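Local coordinates for chlorite dismutase (Nitrobacter winogradskyi, PDB 3QPI), which catalyses the breakdown of chlorite to chloride and molecular oxygen, using a bound heme b, at residues A[94-99]-A[105-110]; A[160-163]-A[167-170]; A[50-55]-A[140-145]. All coordinates share one frame; numbering follows the deposited sequence.

In the fold
Contact 3 opens first, at strand 50-54, and closes the longest loop when strand 141-147 arrives to cross it. It ties one outermost strand of the antiparallel sheet to a strand that lines the heme pocket. Contact 1 falls within that loop and closes a much shorter one, between helices 94-98 and 101-111. Contact 2 comes last. It folds the loop before strand 171-181 back onto helix 152-163. Contacts 1 and 2 touch where Tyr-170 packs on Met-99 and Ile-107. Contacts 1 and 3 meet through Trp-97 and Asp-140, a probable hydrogen bond. Contacts 2 and 3 do not touch, yet all three reach the heme.

Contact 1: A[94-99]-A[105-110]; sequences AAWWEM and RAIFED. With HEM (protoporphyrin IX containing Fe), chain C.
Ile-107 carries this contact, touching Trp-96 with one branch and Met-99 with the other. Its CG2 lies in the plane of the Trp-96 indole, at the ring edge, 3.8 Å from CZ3. Its CD1 reaches the methyl of Met-99, with CD1 to CE at 3.5 Å. That is closer than usual for two carbons, and the two side chains cross at about a right angle. The bend at chi3 (-72°) brings Met-99 CE against Ile-107 CD1, with SD 3.7 Å from that same CD1. Trp-96 has CG trans to the backbone N (chi1 177°). This carries the indole out of helix 94-98 into the space between Ile-107 and a heme propionate, where NE1 comes within 3.8 Å of HEM O2D. Lys-92 makes a cation-pi contact with the indole and is hydrogen-bonded to the heme. Replacing Trp-96 with an alanine would probably open a gap beside Ile-107 CG2 and leave Lys-92 without its ring partner. Next comes Phe-108, which turns from helix 94-98 to the heme. Its CZ lies 3.6 Å from HEM CAA, the first carbon of the other propionate. Its ring also stacks with His-114, the axial iron ligand. Glu-109 follows, bonded to the backbone N of Ile-115 and Ala-116. Residues 94-99 and helix 101-111 thus contribute Trp-96 and Phe-108 to the propionate side of the heme pocket.

Contact 2: A[160-163]-A[167-170]; sequences GVLR and EWTY. With HEM (protoporphyrin IX containing Fe), chain C.
Leu-162 and Arg-163 cover one face of the Trp-168 indole, and this is the tight half of the contact. Leu-162 CB sits over the six-membered ring, 4.0 Å from its centroid and 20° off the normal. Arg-163 CA sits over the five-membered ring at the same distance. Both are CH-pi contacts. The carbonyl of Leu-162 presses close, with Leu-162 O 3.2 Å from Trp-168 CE3. Arg-163 CG passes Trp-168 CD1 at 3.6 Å. The indole is held in a poorly staggered setting (chi1 -110°). Its far rim meets the heme, with Trp-168 CZ2 3.7 Å from HEM CAC, a vinyl carbon. Leu-162 CD1 also touches the porphyrin, 3.5 Å from HEM C2C. The extended arginine leads on to salt bridges with Glu-174 and Asp-176. Glu-174 also accepts a hydrogen bond from Trp-168 NE1, which fixes the turn of the indole. The loose side is Gly-160, Val-161 and Thr-169, which are exposed. Glu-167, by contrast, is buried. Its OE1 is hydrogen-bonded to His-114 ND1, and its OE2 forms a salt bridge with Lys-92 NZ. The arrangement belongs to the proximal heme site, with a tryptophan beside the axial histidine and a glutamate hydrogen bond that probably sets its orientation.

Contact 3: A[50-55]-A[140-145]; sequences WQLRGV and DFLTWF. With HEM (protoporphyrin IX containing Fe), chain C.
Leu-142 points one methyl, CD1, straight at the backbone of strand 50-54. CD1 lies 3.6 Å from Arg-53 C and 3.8 Å from Gly-54 N. It also meets Leu-52 CB at 4.0 Å. Gly-54 leaves room for this approach, since a beta carbon there would come tightly against the methyl. The leucine reaches so far because CD1 is trans to CA (chi2 179°). Phe-6, Pro-89 and Cys-132 pack around it. Farther out, two strands of the antiparallel sheet pack across each other at 94°, consistent with the dimeric alpha-beta barrel clan. Their axes approach to 7.2 Å. Strand 50-54 is held by backbone bonds to strand 4-9. On the other side of strand 141-145, Phe-141, Thr-143 and Phe-145 line the heme. The Phe-141 ring takes HEM CAD over one face and Asp-140 CB over the other. Thr-143 OG1 is bonded to Ile-88 O. The Arg-53 side chain leaves its backbone away from strand 141-147. Its NH2 makes a bent bond (141°) to Gln-51 OE1, from above the carbonyl plane. The contact is thus van der Waals packing of a leucine methyl on side chain and backbone, without polar bonds between the segments, so the fit rests on shape.

Contact 1: A[94-99]-A[105-110]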
loop_
_atom_site.group_PDB
_atom_site.type_symbol
_atom_site.label_atom_id
_atom_site.label_comp_id
_atom_site.label_asym_id
_atom_site.label_seq_id
_atom_site.Cartn_x
_atom_site.Cartn_y
_atom_site.Cartn_z
ATOM N N ALA A 94 -3.744 -17.787 3.765
ATOM C CA ALA A 94 -3.858 -18.974 2.922
ATOM C C ALA A 94 -5.273 -19.132 2.352
ATOM O O ALA A 94 -5.441 -19.428 1.175
ATOM C CB ALA A 94 -3.457 -20.232 3.710
ATOM N N ALA A 95 -6.289 -18.918 3.174
ATOM C CA ALA A 95 -7.663 -19.003 2.688
ATOM C C ALA A 95 -7.903 -18.048 1.494
ATOM O O ALA A 95 -8.589 -18.398 0.543
ATOM C CB ALA A 95 -8.669 -18.727 3.840
ATOM N N TRP A 96 -7.337 -16.855 1.540
ATOM C CA TRP A 96 -7.425 -15.930 0.400
ATOM C C TRP A 96 -6.813 -16.524 -0.873
ATOM O O TRP A 96 -7.430 -16.538 -1.950
ATOM C CB TRP A 96 -6.713 -14.588 0.711
ATOM C CG TRP A 96 -6.712 -13.641 -0.471
ATOM C CD1 TRP A 96 -5.661 -13.372 -1.321
ATOM C CD2 TRP A 96 -7.822 -12.856 -0.948
ATOM N NE1 TRP A 96 -6.053 -12.454 -2.284
ATOM C CE2 TRP A 96 -7.367 -12.122 -2.077
ATOM C CE3 TRP A 96 -9.152 -12.699 -0.530
ATOM C CZ2 TRP A 96 -8.202 -11.256 -2.794
ATOM C CZ3 TRP A 96 -9.978 -11.825 -1.238
ATOM C CH2 TRP A 96 -9.504 -11.125 -2.359
ATOM N N TRP A 97 -5.590 -17.009 -0.749
ATOM C CA TRP A 97 -4.833 -17.427 -1.916
ATOM C C TRP A 97 -5.385 -18.717 -2.523
ATOM O O TRP A 97 -5.242 -18.941 -3.727
ATOM C CB TRP A 97 -3.346 -17.556 -1.567
ATOM C CG TRP A 97 -2.754 -16.213 -1.224
ATOM C CD1 TRP A 97 -2.227 -15.816 -0.022
ATOM C CD2 TRP A 97 -2.665 -15.082 -2.098
ATOM N NE1 TRP A 97 -1.799 -14.508 -0.105
ATOM C CE2 TRP A 97 -2.059 -14.034 -1.367
ATOM C CE3 TRP A 97 -3.034 -14.854 -3.433
ATOM C CZ2 TRP A 97 -1.825 -12.783 -1.918
ATOM C CZ3 TRP A 97 -2.795 -13.607 -3.982
ATOM C CH2 TRP A 97 -2.197 -12.587 -3.224
ATOM N N GLU A 98 -6.049 -19.537 -1.709
ATOM C CA GLU A 98 -6.661 -20.762 -2.208
ATOM C C GLU A 98 -7.882 -20.483 -3.087
ATOM O O GLU A 98 -8.180 -21.247 -3.974
ATOM C CB GLU A 98 -7.043 -21.691 -1.041
ATOM C CG GLU A 98 -5.822 -22.346 -0.383
ATOM C CD GLU A 98 -6.138 -23.159 0.880
ATOM O OE1 GLU A 98 -5.245 -23.232 1.766
ATOM O OE2 GLU A 98 -7.253 -23.736 0.988
ATOM N N MET A 99 -8.598 -19.397 -2.841
ATOM C CA MET A 99 -9.761 -19.067 -3.671
ATOM C C MET A 99 -9.422 -18.853 -5.155
ATOM O O MET A 99 -8.305 -18.452 -5.504
ATOM C CB MET A 99 -10.457 -17.817 -3.130
ATOM C CG MET A 99 -11.325 -18.085 -1.890
ATOM S SD MET A 99 -12.346 -16.653 -1.490
ATOM C CE MET A 99 -11.123 -15.528 -0.846
ATOM N N ARG A 105 -11.987 -11.715 -7.131
ATOM C CA ARG A 105 -12.490 -10.500 -7.774
ATOM C C ARG A 105 -13.816 -10.036 -7.158
ATOM O O ARG A 105 -14.032 -8.841 -6.964
ATOM C CB ARG A 105 -12.673 -10.727 -9.276
ATOM C CG ARG A 105 -13.548 -9.683 -9.964
ATOM C CD ARG A 105 -12.919 -8.278 -10.011
ATOM N NE ARG A 105 -13.897 -7.293 -10.472
ATOM C CZ ARG A 105 -13.614 -6.060 -10.881
ATOM N NH1 ARG A 105 -12.350 -5.616 -10.898
ATOM N NH2 ARG A 105 -14.611 -5.264 -11.272
ATOM N N ALA A 106 -14.701 -10.983 -6.850
ATOM C CA ALA A 106 -16.004 -10.660 -6.275
ATOM C C ALA A 106 -15.890 -10.009 -4.881
ATOM O O ALA A 106 -16.536 -9.004 -4.595
ATOM C CB ALA A 106 -16.891 -11.939 -6.215
ATOM N N ILE A 107 -15.085 -10.605 -4.011
ATOM C CA ILE A 107 -14.786 -10.011 -2.718
ATOM C C ILE A 107 -14.115 -8.642 -2.861
ATOM O O ILE A 107 -14.555 -7.673 -2.246
ATOM C CB ILE A 107 -13.879 -10.941 -1.893
ATOM C CG1 ILE A 107 -14.639 -12.244 -1.587
ATOM C CG2 ILE A 107 -13.391 -10.236 -0.615
ATOM C CD1 ILE A 107 -13.814 -13.293 -0.861
ATOM N N PHE A 108 -13.063 -8.575 -3.679
ATOM C CA PHE A 108 -12.271 -7.358 -3.849
ATOM C C PHE A 108 -13.143 -6.207 -4.323
ATOM O O PHE A 108 -13.123 -5.136 -3.735
ATOM C CB PHE A 108 -11.130 -7.622 -4.848
ATOM C CG PHE A 108 -10.387 -6.377 -5.317
ATOM C CD1 PHE A 108 -9.306 -5.879 -4.596
ATOM C CD2 PHE A 108 -10.737 -5.746 -6.505
ATOM C CE1 PHE A 108 -8.598 -4.762 -5.047
ATOM C CE2 PHE A 108 -10.031 -4.621 -6.956
ATOM C CZ PHE A 108 -8.974 -4.133 -6.222
ATOM N N GLU A 109 -13.911 -6.414 -5.383
ATOM C CA GLU A 109 -14.714 -5.323 -5.904
ATOM C C GLU A 109 -16.225 -5.431 -5.575
ATOM O O GLU A 109 -16.804 -4.512 -4.993
ATOM C CB GLU A 109 -14.487 -5.182 -7.409
ATOM C CG GLU A 109 -15.106 -3.916 -8.001
ATOM C CD GLU A 109 -14.641 -2.635 -7.307
ATOM O OE1 GLU A 109 -15.299 -1.588 -7.479
ATOM O OE2 GLU A 109 -13.617 -2.660 -6.588
ATOM N N ASP A 110 -16.879 -6.530 -5.937
ATOM C CA ASP A 110 -18.342 -6.546 -5.827
ATOM C C ASP A 110 -18.824 -6.415 -4.381
ATOM O O ASP A 110 -19.796 -5.739 -4.128
ATOM C CB ASP A 110 -18.940 -7.772 -6.505
ATOM C CG ASP A 110 -18.695 -7.779 -8.010
ATOM O OD1 ASP A 110 -18.376 -6.711 -8.590
ATOM O OD2 ASP A 110 -18.817 -8.860 -8.618
HETATM C CHA HEM C . -5.099 -3.211 -5.134
HETATM C CHB HEM C . -7.025 1.060 -6.110
HETATM C CHC HEM C . -5.997 2.555 -1.597
HETATM C CHD HEM C . -4.374 -1.773 -0.601
HETATM C C1A HEM C . -5.685 -2.149 -5.734
HETATM C C2A HEM C . -6.101 -2.193 -7.127
HETATM C C3A HEM C . -6.638 -1.000 -7.450
HETATM C C4A HEM C . -6.573 -0.192 -6.234
HETATM C CMA HEM C . -7.243 -0.601 -8.846
HETATM C CAA HEM C . -5.940 -3.466 -7.973
HETATM C CBA HEM C . -4.695 -3.486 -8.848
HETATM C CGA HEM C . -4.828 -4.710 -9.731
HETATM O O1A HEM C . -4.035 -5.640 -9.494
HETATM O O2A HEM C . -5.722 -4.779 -10.634
HETATM C C1B HEM C . -6.867 1.768 -4.967
HETATM C C2B HEM C . -7.162 3.178 -4.908
HETATM C C3B HEM C . -6.840 3.590 -3.691
HETATM C C4B HEM C . -6.363 2.457 -2.922
HETATM C CMB HEM C . -7.695 4.092 -6.041
HETATM C CAB HEM C . -7.017 5.052 -3.220
HETATM C CBB HEM C . -5.990 5.683 -2.645
HETATM C C1C HEM C . -5.492 1.527 -0.900
HETATM C C2C HEM C . -5.040 1.512 0.492
HETATM C C3C HEM C . -4.557 0.293 0.724
HETATM C C4C HEM C . -4.738 -0.480 -0.491
HETATM C CMC HEM C . -5.055 2.735 1.440
HETATM C CAC HEM C . -3.968 -0.322 2.005
HETATM C CBC HEM C . -4.339 0.161 3.199
HETATM C C1D HEM C . -4.365 -2.542 -1.695
HETATM C C2D HEM C . -3.895 -3.906 -1.702
HETATM C C3D HEM C . -4.127 -4.333 -3.144
HETATM C C4D HEM C . -4.726 -3.202 -3.812
HETATM C CMD HEM C . -3.277 -4.781 -0.562
HETATM C CAD HEM C . -3.827 -5.702 -3.770
HETATM C CBD HEM C . -5.134 -6.505 -3.679
HETATM C CGD HEM C . -4.872 -7.930 -4.115
HETATM O O1D HEM C . -4.337 -8.112 -5.232
HETATM O O2D HEM C . -5.198 -8.880 -3.349
HETATM N NA HEM C . -5.964 -0.887 -5.179
HETATM N NB HEM C . -6.375 1.329 -3.739
HETATM N NC HEM C . -5.303 0.297 -1.465
HETATM N ND HEM C . -4.865 -2.155 -2.951
HETATM FE FE HEM C . -5.724 -0.469 -3.171
#

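Contact 2: A[160-163]-A[167-170]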
loop_
_atom_site.group_PDB
_atom_site.type_symbol
_atom_site.label_atom_id
_atom_site.label_comp_id
_atom_site.label_asym_id
_atom_site.label_seq_id
_atom_site.Cartn_x
_atom_site.Cartn_y
_atom_site.Cartn_z
ATOM N N GLY A 160 -9.256 3.479 7.197
ATOM C CA GLY A 160 -10.207 2.865 8.108
ATOM C C GLY A 160 -11.388 2.258 7.375
ATOM O O GLY A 160 -11.926 1.224 7.764
ATOM N N VAL A 161 -11.802 2.912 6.303
ATOM C CA VAL A 161 -12.885 2.409 5.483
ATOM C C VAL A 161 -12.529 1.031 4.880
ATOM O O VAL A 161 -13.322 0.086 4.928
ATOM C CB VAL A 161 -13.180 3.434 4.355
ATOM C CG1 VAL A 161 -13.844 2.782 3.143
ATOM C CG2 VAL A 161 -14.038 4.562 4.894
ATOM N N LEU A 162 -11.337 0.914 4.304
ATOM C CA LEU A 162 -10.954 -0.323 3.644
ATOM C C LEU A 162 -10.772 -1.412 4.673
ATOM O O LEU A 162 -11.105 -2.572 4.424
ATOM C CB LEU A 162 -9.665 -0.132 2.837
ATOM C CG LEU A 162 -9.848 0.695 1.564
ATOM C CD1 LEU A 162 -8.497 1.080 0.987
ATOM C CD2 LEU A 162 -10.673 -0.076 0.541
ATOM N N ARG A 163 -10.235 -1.042 5.830
ATOM C CA ARG A 163 -10.029 -2.017 6.888
ATOM C C ARG A 163 -11.344 -2.555 7.451
ATOM O O ARG A 163 -11.328 -3.559 8.166
ATOM C CB ARG A 163 -9.143 -1.449 8.001
ATOM C CG ARG A 163 -7.666 -1.544 7.645
ATOM C CD ARG A 163 -6.724 -0.824 8.608
ATOM N NE ARG A 163 -5.367 -0.877 8.061
ATOM C CZ ARG A 163 -4.351 -0.115 8.457
ATOM N NH1 ARG A 163 -4.502 0.787 9.423
ATOM N NH2 ARG A 163 -3.171 -0.262 7.872
ATOM N N GLU A 167 -12.945 -7.800 2.172
ATOM C CA GLU A 167 -11.597 -8.034 1.693
ATOM C C GLU A 167 -10.615 -8.070 2.865
ATOM O O GLU A 167 -9.752 -8.943 2.926
ATOM C CB GLU A 167 -11.156 -6.976 0.686
ATOM C CG GLU A 167 -9.659 -7.110 0.334
ATOM C CD GLU A 167 -9.197 -6.173 -0.779
ATOM O OE1 GLU A 167 -9.972 -5.279 -1.166
ATOM O OE2 GLU A 167 -8.061 -6.351 -1.286
ATOM N N TRP A 168 -10.751 -7.137 3.803
ATOM C CA TRP A 168 -9.773 -7.035 4.873
ATOM C C TRP A 168 -9.852 -8.136 5.929
ATOM O O TRP A 168 -8.908 -8.291 6.709
ATOM C CB TRP A 168 -9.783 -5.653 5.541
ATOM C CG TRP A 168 -8.491 -4.891 5.176
ATOM C CD1 TRP A 168 -7.389 -4.691 5.968
ATOM C CD2 TRP A 168 -8.181 -4.299 3.902
ATOM N NE1 TRP A 168 -6.423 -3.984 5.270
ATOM C CE2 TRP A 168 -6.888 -3.726 4.005
ATOM C CE3 TRP A 168 -8.884 -4.173 2.695
ATOM C CZ2 TRP A 168 -6.284 -3.043 2.944
ATOM C CZ3 TRP A 168 -8.286 -3.485 1.641
ATOM C CH2 TRP A 168 -6.992 -2.941 1.773
ATOM N N THR A 169 -10.947 -8.906 5.942
ATOM C CA THR A 169 -11.052 -10.012 6.887
ATOM C C THR A 169 -10.026 -11.073 6.546
ATOM O O THR A 169 -9.722 -11.928 7.374
ATOM C CB THR A 169 -12.465 -10.673 6.908
ATOM O OG1 THR A 169 -12.737 -11.247 5.629
ATOM C CG2 THR A 169 -13.552 -9.662 7.250
ATOM N N TYR A 170 -9.486 -11.017 5.328
ATOM C CA TYR A 170 -8.441 -11.945 4.916
ATOM C C TYR A 170 -6.999 -11.453 5.190
ATOM O O TYR A 170 -6.031 -12.171 4.896
ATOM C CB TYR A 170 -8.578 -12.251 3.417
ATOM C CG TYR A 170 -9.844 -12.987 3.068
ATOM C CD1 TYR A 170 -9.899 -14.386 3.111
ATOM C CD2 TYR A 170 -10.987 -12.296 2.694
ATOM C CE1 TYR A 170 -11.080 -15.079 2.795
ATOM C CE2 TYR A 170 -12.178 -12.983 2.381
ATOM C CZ TYR A 170 -12.205 -14.365 2.430
ATOM O OH TYR A 170 -13.370 -15.019 2.121
HETATM C CHA HEM C . -5.099 -3.211 -5.134
HETATM C CHB HEM C . -7.025 1.060 -6.110
HETATM C CHC HEM C . -5.997 2.555 -1.597
HETATM C CHD HEM C . -4.374 -1.773 -0.601
HETATM C C1A HEM C . -5.685 -2.149 -5.734
HETATM C C2A HEM C . -6.101 -2.193 -7.127
HETATM C C3A HEM C . -6.638 -1.000 -7.450
HETATM C C4A HEM C . -6.573 -0.192 -6.234
HETATM C CMA HEM C . -7.243 -0.601 -8.846
HETATM C CAA HEM C . -5.940 -3.466 -7.973
HETATM C CBA HEM C . -4.695 -3.486 -8.848
HETATM C CGA HEM C . -4.828 -4.710 -9.731
HETATM O O1A HEM C . -4.035 -5.640 -9.494
HETATM O O2A HEM C . -5.722 -4.779 -10.634
HETATM C C1B HEM C . -6.867 1.768 -4.967
HETATM C C2B HEM C . -7.162 3.178 -4.908
HETATM C C3B HEM C . -6.840 3.590 -3.691
HETATM C C4B HEM C . -6.363 2.457 -2.922
HETATM C CMB HEM C . -7.695 4.092 -6.041
HETATM C CAB HEM C . -7.017 5.052 -3.220
HETATM C CBB HEM C . -5.990 5.683 -2.645
HETATM C C1C HEM C . -5.492 1.527 -0.900
HETATM C C2C HEM C . -5.040 1.512 0.492
HETATM C C3C HEM C . -4.557 0.293 0.724
HETATM C C4C HEM C . -4.738 -0.480 -0.491
HETATM C CMC HEM C . -5.055 2.735 1.440
HETATM C CAC HEM C . -3.968 -0.322 2.005
HETATM C CBC HEM C . -4.339 0.161 3.199
HETATM C C1D HEM C . -4.365 -2.542 -1.695
HETATM C C2D HEM C . -3.895 -3.906 -1.702
HETATM C C3D HEM C . -4.127 -4.333 -3.144
HETATM C C4D HEM C . -4.726 -3.202 -3.812
HETATM C CMD HEM C . -3.277 -4.781 -0.562
HETATM C CAD HEM C . -3.827 -5.702 -3.770
HETATM C CBD HEM C . -5.134 -6.505 -3.679
HETATM C CGD HEM C . -4.872 -7.930 -4.115
HETATM O O1D HEM C . -4.337 -8.112 -5.232
HETATM O O2D HEM C . -5.198 -8.880 -3.349
HETATM N NA HEM C . -5.964 -0.887 -5.179
HETATM N NB HEM C . -6.375 1.329 -3.739
HETATM N NC HEM C . -5.303 0.297 -1.465
HETATM N ND HEM C . -4.865 -2.155 -2.951
HETATM FE FE HEM C . -5.724 -0.469 -3.171
#

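Contact 3: A[50-55]-A[140-145]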
loop_
_atom_site.group_PDB
_atom_site.type_symbol
_atom_site.label_atom_id
_atom_site.label_comp_id
_atom_site.label_asym_id
_atom_site.label_seq_id
_atom_site.Cartn_x
_atom_site.Cartn_y
_atom_site.Cartn_z
ATOM N N TRP A 50 14.939 -2.994 9.371
ATOM C CA TRP A 50 14.191 -3.881 8.492
ATOM C C TRP A 50 14.403 -3.453 7.066
ATOM O O TRP A 50 14.811 -2.313 6.811
ATOM C CB TRP A 50 12.684 -3.883 8.809
ATOM C CG TRP A 50 12.061 -2.530 9.080
ATOM C CD1 TRP A 50 11.873 -1.958 10.298
ATOM C CD2 TRP A 50 11.535 -1.603 8.116
ATOM N NE1 TRP A 50 11.270 -0.734 10.158
ATOM C CE2 TRP A 50 11.053 -0.492 8.828
ATOM C CE3 TRP A 50 11.430 -1.608 6.722
ATOM C CZ2 TRP A 50 10.463 0.602 8.202
ATOM C CZ3 TRP A 50 10.849 -0.523 6.096
ATOM C CH2 TRP A 50 10.365 0.566 6.838
ATOM N N GLN A 51 14.130 -4.374 6.152
ATOM C CA GLN A 51 14.218 -4.127 4.722
ATOM C C GLN A 51 13.185 -4.985 4.008
ATOM O O GLN A 51 13.035 -6.166 4.309
ATOM C CB GLN A 51 15.612 -4.478 4.211
ATOM C CG GLN A 51 15.873 -4.019 2.789
ATOM C CD GLN A 51 17.319 -4.244 2.385
ATOM O OE1 GLN A 51 17.782 -5.385 2.301
ATOM N NE2 GLN A 51 18.049 -3.157 2.153
ATOM N N LEU A 52 12.489 -4.386 3.050
ATOM C CA LEU A 52 11.344 -5.004 2.422
ATOM C C LEU A 52 11.399 -4.777 0.924
ATOM O O LEU A 52 11.767 -3.701 0.489
ATOM C CB LEU A 52 10.081 -4.355 2.971
ATOM C CG LEU A 52 9.796 -4.600 4.454
ATOM C CD1 LEU A 52 8.548 -3.853 4.840
ATOM C CD2 LEU A 52 9.621 -6.071 4.739
ATOM N N ARG A 53 11.035 -5.778 0.130
ATOM C CA ARG A 53 11.164 -5.680 -1.330
ATOM C C ARG A 53 9.890 -6.099 -2.030
ATOM O O ARG A 53 9.163 -6.991 -1.562
ATOM C CB ARG A 53 12.312 -6.558 -1.827
ATOM C CG ARG A 53 13.592 -6.301 -1.085
ATOM C CD ARG A 53 14.685 -7.288 -1.442
ATOM N NE ARG A 53 15.882 -7.046 -0.633
ATOM C CZ ARG A 53 17.093 -6.792 -1.127
ATOM N NH1 ARG A 53 17.306 -6.765 -2.440
ATOM N NH2 ARG A 53 18.112 -6.584 -0.303
ATOM N N GLY A 54 9.629 -5.467 -3.166
ATOM C CA GLY A 54 8.446 -5.788 -3.939
ATOM C C GLY A 54 8.584 -5.344 -5.381
ATOM O O GLY A 54 9.539 -4.656 -5.748
ATOM N N VAL A 55 7.609 -5.714 -6.201
ATOM C CA VAL A 55 7.718 -5.505 -7.635
ATOM C C VAL A 55 6.444 -4.871 -8.149
ATOM O O VAL A 55 5.362 -5.379 -7.893
ATOM C CB VAL A 55 7.924 -6.871 -8.370
ATOM C CG1 VAL A 55 7.881 -6.684 -9.866
ATOM C CG2 VAL A 55 9.238 -7.503 -7.957
ATOM N N ASP A 140 2.733 -9.855 1.373
ATOM C CA ASP A 140 2.283 -10.130 0.018
ATOM C C ASP A 140 2.306 -8.865 -0.828
ATOM O O ASP A 140 2.531 -8.914 -2.029
ATOM C CB ASP A 140 0.856 -10.714 0.021
ATOM C CG ASP A 140 0.784 -12.087 0.675
ATOM O OD1 ASP A 140 1.838 -12.734 0.762
ATOM O OD2 ASP A 140 -0.321 -12.516 1.095
ATOM N N PHE A 141 2.043 -7.725 -0.206
ATOM C CA PHE A 141 2.054 -6.477 -0.943
ATOM C C PHE A 141 2.774 -5.417 -0.133
ATOM O O PHE A 141 2.775 -5.466 1.091
ATOM C CB PHE A 141 0.623 -6.004 -1.216
ATOM C CG PHE A 141 -0.272 -7.070 -1.767
ATOM C CD1 PHE A 141 -0.216 -7.408 -3.114
ATOM C CD2 PHE A 141 -1.174 -7.743 -0.937
ATOM C CE1 PHE A 141 -1.051 -8.419 -3.630
ATOM C CE2 PHE A 141 -1.991 -8.749 -1.449
ATOM C CZ PHE A 141 -1.940 -9.071 -2.802
ATOM N N LEU A 142 3.383 -4.465 -0.827
ATOM C CA LEU A 142 3.829 -3.225 -0.212
ATOM C C LEU A 142 3.013 -2.131 -0.877
ATOM O O LEU A 142 3.057 -1.964 -2.101
ATOM C CB LEU A 142 5.324 -2.998 -0.426
ATOM C CG LEU A 142 6.248 -4.144 0.028
ATOM C CD1 LEU A 142 7.722 -3.831 -0.263
ATOM C CD2 LEU A 142 6.063 -4.411 1.504
ATOM N N THR A 143 2.222 -1.427 -0.072
ATOM C CA THR A 143 1.361 -0.375 -0.581
ATOM C C THR A 143 1.987 0.959 -0.181
ATOM O O THR A 143 2.404 1.147 0.960
ATOM C CB THR A 143 -0.116 -0.533 -0.089
ATOM O OG1 THR A 143 -0.197 -0.471 1.345
ATOM C CG2 THR A 143 -0.681 -1.867 -0.565
ATOM N N TRP A 144 2.088 1.851 -1.154
ATOM C CA TRP A 144 2.817 3.099 -1.016
ATOM C C TRP A 144 1.883 4.217 -1.444
ATOM O O TRP A 144 1.255 4.131 -2.516
ATOM C CB TRP A 144 4.063 3.072 -1.915
ATOM C CG TRP A 144 4.764 4.373 -1.958
ATOM C CD1 TRP A 144 4.768 5.271 -2.985
ATOM C CD2 TRP A 144 5.541 4.954 -0.904
ATOM N NE1 TRP A 144 5.508 6.374 -2.641
ATOM C CE2 TRP A 144 5.995 6.212 -1.369
ATOM C CE3 TRP A 144 5.892 4.536 0.390
ATOM C CZ2 TRP A 144 6.800 7.062 -0.589
ATOM C CZ3 TRP A 144 6.687 5.384 1.175
ATOM C CH2 TRP A 144 7.139 6.634 0.674
ATOM N N PHE A 145 1.781 5.242 -0.593
ATOM C CA PHE A 145 0.870 6.362 -0.806
ATOM C C PHE A 145 1.572 7.686 -0.501
ATOM O O PHE A 145 2.359 7.775 0.449
ATOM C CB PHE A 145 -0.363 6.211 0.118
ATOM C CG PHE A 145 -1.020 4.876 -0.006
ATOM C CD1 PHE A 145 -1.934 4.641 -1.019
ATOM C CD2 PHE A 145 -0.683 3.840 0.856
ATOM C CE1 PHE A 145 -2.505 3.406 -1.162
ATOM C CE2 PHE A 145 -1.242 2.598 0.715
ATOM C CZ PHE A 145 -2.168 2.374 -0.290
HETATM C CHA HEM C . -5.099 -3.211 -5.134
HETATM C CHB HEM C . -7.025 1.060 -6.110
HETATM C CHC HEM C . -5.997 2.555 -1.597
HETATM C CHD HEM C . -4.374 -1.773 -0.601
HETATM C C1A HEM C . -5.685 -2.149 -5.734
HETATM C C2A HEM C . -6.101 -2.193 -7.127
HETATM C C3A HEM C . -6.638 -1.000 -7.450
HETATM C C4A HEM C . -6.573 -0.192 -6.234
HETATM C CMA HEM C . -7.243 -0.601 -8.846
HETATM C CAA HEM C . -5.940 -3.466 -7.973
HETATM C CBA HEM C . -4.695 -3.486 -8.848
HETATM C CGA HEM C . -4.828 -4.710 -9.731
HETATM O O1A HEM C . -4.035 -5.640 -9.494
HETATM O O2A HEM C . -5.722 -4.779 -10.634
HETATM C C1B HEM C . -6.867 1.768 -4.967
HETATM C C2B HEM C . -7.162 3.178 -4.908
HETATM C C3B HEM C . -6.840 3.590 -3.691
HETATM C C4B HEM C . -6.363 2.457 -2.922
HETATM C CMB HEM C . -7.695 4.092 -6.041
HETATM C CAB HEM C . -7.017 5.052 -3.220
HETATM C CBB HEM C . -5.990 5.683 -2.645
HETATM C C1C HEM C . -5.492 1.527 -0.900
HETATM C C2C HEM C . -5.040 1.512 0.492
HETATM C C3C HEM C . -4.557 0.293 0.724
HETATM C C4C HEM C . -4.738 -0.480 -0.491
HETATM C CMC HEM C . -5.055 2.735 1.440
HETATM C CAC HEM C . -3.968 -0.322 2.005
HETATM C CBC HEM C . -4.339 0.161 3.199
HETATM C C1D HEM C . -4.365 -2.542 -1.695
HETATM C C2D HEM C . -3.895 -3.906 -1.702
HETATM C C3D HEM C . -4.127 -4.333 -3.144
HETATM C C4D HEM C . -4.726 -3.202 -3.812
HETATM C CMD HEM C . -3.277 -4.781 -0.562
HETATM C CAD HEM C . -3.827 -5.702 -3.770
HETATM C CBD HEM C . -5.134 -6.505 -3.679
HETATM C CGD HEM C . -4.872 -7.930 -4.115
HETATM O O1D HEM C . -4.337 -8.112 -5.232
HETATM O O2D HEM C . -5.198 -8.880 -3.349
HETATM N NA HEM C . -5.964 -0.887 -5.179
HETATM N NB HEM C . -6.375 1.329 -3.739
HETATM N NC HEM C . -5.303 0.297 -1.465
HETATM N ND HEM C . -4.865 -2.155 -2.951
HETATM FE FE HEM C . -5.724 -0.469 -3.171
#